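Local coordinates for glutathione-dependent peroxiredoxin (Sinorhizobium meliloti, PDB 3UMA), which probably reduces hydrogen peroxide and organic hydroperoxides to water and alcohols with glutathione, as a thiol peroxidase of the Prx5 subfamily, at residues A[34-39]-A[47-52]. Numbering follows the deposited sequence.
Sequences NATFKE and EVTTEL
Phe37 and Val48 form an antiparallel hydrogen-bonded pair in a beta hairpin. Phe37 N donates to Val48 O at 2.6 Å, and the donor lies in the carbonyl plane. Val48 N donates back to Phe37 O, an almost straight bond with an N-H...O angle of 175°. Thr36 with Thr49 and Lys38 with Glu47 are the flanking non-hydrogen-bonded pairs.

Just before the first strand and just after the second, Ala35 and Thr50 are joined by two further hydrogen bonds. Thr50 N donates to Ala35 O at 2.9 Å, and Ala35 N donates to the Thr50 hydroxyl, with 3.0 Å between N and OG1. The Thr50 chi1 of 46° sets OG1 between its own backbone N and carbonyl carbon, where it can meet Ala35 N. With an alanine here, Ala35 N would probably lose this acceptor, and a gap would be likely to open beside the Phe37 ring where CG2 now lies. Next to it, Thr49 is the N-cap of helix 50-54: its OG1 accepts from Leu52 N at 3.0 Å.

Apolar contacts are modest. The Thr50 methyl CG2 lies 3.8 Å from Phe37 CE2 and also touches Ala35 CB. On the face that carries Thr36, Thr49, Lys38 and Glu47, the CG2 methyls of Thr36 and Thr49 meet at 4.0 Å.

Opposite charges lie near each other on that same face, without contact. The extended Glu47 side chain reaches over Thr36, and its OE2 is 4.3 Å from Lys38 NZ, too far for a salt bridge.

The face bearing Phe37 and Val48 packs on strand 120-123 of the main sheet, where both side chains touch Leu122 and Phe37 meets the Phe129 ring edge-to-face. The Glu39 carboxylate is held by His120 ND1 and Phe121 N, and Lys38 bonds to Ser123 through the backbone. The hairpin 36-49 is thus fastened to the edge of the thioredoxin-like core and leads directly into helix 50-54.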
loop_
_atom_site.group_PDB
_atom_site.type_symbol
_atom_site.label_atom_id
_atom_site.label_comp_id
_atom_site.label_asym_id
_atom_site.label_seq_id
_atom_site.Cartn_x
_atom_site.Cartn_y
_atom_site.Cartn_z
ATOM N N ASN A 34 -9.227 -9.294 -7.469
ATOM C CA ASN A 34 -10.114 -9.198 -6.313
ATOM C C ASN A 34 -9.341 -9.655 -5.086
ATOM O O ASN A 34 -8.537 -10.567 -5.184
ATOM C CB ASN A 34 -11.329 -10.111 -6.563
ATOM C CG ASN A 34 -12.406 -9.991 -5.512
ATOM O OD1 ASN A 34 -12.952 -8.901 -5.267
ATOM N ND2 ASN A 34 -12.767 -11.136 -4.903
ATOM N N ALA A 35 -9.565 -9.006 -3.945
ATOM C CA ALA A 35 -8.930 -9.408 -2.687
ATOM C C ALA A 35 -9.689 -8.794 -1.536
ATOM O O ALA A 35 -10.470 -7.867 -1.727
ATOM C CB ALA A 35 -7.437 -8.955 -2.642
ATOM N N THR A 36 -9.461 -9.310 -0.337
ATOM C CA THR A 36 -10.044 -8.723 0.852
ATOM C C THR A 36 -8.926 -8.389 1.825
ATOM O O THR A 36 -7.939 -9.111 1.917
ATOM C CB THR A 36 -11.043 -9.684 1.529
ATOM O OG1 THR A 36 -10.347 -10.851 1.975
ATOM C CG2 THR A 36 -12.133 -10.127 0.538
ATOM N N PHE A 37 -9.090 -7.307 2.566
ATOM C CA PHE A 37 -8.091 -6.876 3.512
ATOM C C PHE A 37 -8.795 -6.639 4.820
ATOM O O PHE A 37 -9.885 -6.109 4.840
ATOM C CB PHE A 37 -7.444 -5.562 3.069
ATOM C CG PHE A 37 -6.821 -5.621 1.709
ATOM C CD1 PHE A 37 -5.534 -6.134 1.537
ATOM C CD2 PHE A 37 -7.511 -5.151 0.592
ATOM C CE1 PHE A 37 -4.952 -6.206 0.281
ATOM C CE2 PHE A 37 -6.928 -5.207 -0.676
ATOM C CZ PHE A 37 -5.639 -5.733 -0.830
ATOM N N LYS A 38 -8.171 -7.037 5.913
ATOM C CA LYS A 38 -8.692 -6.695 7.215
ATOM C C LYS A 38 -8.055 -5.403 7.688
ATOM O O LYS A 38 -6.901 -5.099 7.357
ATOM C CB LYS A 38 -8.470 -7.836 8.204
ATOM C CG LYS A 38 -9.085 -9.163 7.737
ATOM C CD LYS A 38 -9.903 -9.833 8.820
ATOM C CE LYS A 38 -10.593 -11.077 8.288
ATOM N NZ LYS A 38 -11.805 -11.391 9.096
ATOM N N GLU A 39 -8.816 -4.637 8.449
ATOM C CA GLU A 39 -8.393 -3.329 8.876
ATOM C C GLU A 39 -9.055 -2.975 10.201
ATOM O O GLU A 39 -10.267 -3.113 10.352
ATOM C CB GLU A 39 -8.735 -2.272 7.808
ATOM C CG GLU A 39 -8.526 -0.837 8.297
ATOM C CD GLU A 39 -8.677 0.227 7.224
ATOM O OE1 GLU A 39 -9.320 -0.027 6.176
ATOM O OE2 GLU A 39 -8.152 1.339 7.445
ATOM N N GLU A 47 -13.639 -5.595 7.229
ATOM C CA GLU A 47 -13.081 -6.272 6.071
ATOM C C GLU A 47 -13.302 -5.419 4.820
ATOM O O GLU A 47 -14.440 -5.101 4.482
ATOM C CB GLU A 47 -13.725 -7.641 5.910
ATOM C CG GLU A 47 -12.996 -8.595 4.972
ATOM C CD GLU A 47 -13.359 -10.046 5.248
ATOM O OE1 GLU A 47 -14.441 -10.284 5.832
ATOM O OE2 GLU A 47 -12.569 -10.949 4.894
ATOM N N VAL A 48 -12.207 -5.061 4.146
ATOM C CA VAL A 48 -12.217 -4.167 2.979
ATOM C C VAL A 48 -11.972 -5.004 1.723
ATOM O O VAL A 48 -10.965 -5.707 1.644
ATOM C CB VAL A 48 -11.115 -3.056 3.130
ATOM C CG1 VAL A 48 -10.985 -2.190 1.871
ATOM C CG2 VAL A 48 -11.399 -2.183 4.342
ATOM N N THR A 49 -12.882 -4.945 0.753
ATOM C CA THR A 49 -12.687 -5.653 -0.514
ATOM C C THR A 49 -12.071 -4.705 -1.531
ATOM O O THR A 49 -12.171 -3.492 -1.390
ATOM C CB THR A 49 -14.013 -6.193 -1.112
ATOM O OG1 THR A 49 -14.904 -5.099 -1.355
ATOM C CG2 THR A 49 -14.705 -7.190 -0.159
ATOM N N THR A 50 -11.451 -5.259 -2.564
ATOM C CA THR A 50 -10.929 -4.442 -3.637
ATOM C C THR A 50 -12.065 -3.702 -4.342
ATOM O O THR A 50 -11.912 -2.539 -4.753
ATOM C CB THR A 50 -10.116 -5.264 -4.628
ATOM O OG1 THR A 50 -10.841 -6.446 -4.946
ATOM C CG2 THR A 50 -8.786 -5.670 -4.012
ATOM N N GLU A 51 -13.224 -4.353 -4.432
ATOM C CA GLU A 51 -14.395 -3.715 -5.044
ATOM C C GLU A 51 -14.783 -2.453 -4.296
ATOM O O GLU A 51 -14.861 -1.375 -4.886
ATOM C CB GLU A 51 -15.578 -4.683 -5.111
ATOM C CG GLU A 51 -16.819 -4.089 -5.759
ATOM C CD GLU A 51 -17.918 -5.121 -5.901
ATOM O OE1 GLU A 51 -18.777 -5.182 -4.990
ATOM O OE2 GLU A 51 -17.886 -5.896 -6.890
ATOM N N LEU A 52 -15.002 -2.588 -2.991
ATOM C CA LEU A 52 -15.339 -1.461 -2.127
ATOM C C LEU A 52 -14.281 -0.360 -2.141
ATOM O O LEU A 52 -14.602 0.828 -2.068
ATOM C CB LEU A 52 -15.560 -1.935 -0.679
ATOM C CG LEU A 52 -15.624 -0.810 0.373
ATOM C CD1 LEU A 52 -16.900 0.053 0.233
ATOM C CD2 LEU A 52 -15.460 -1.320 1.822
#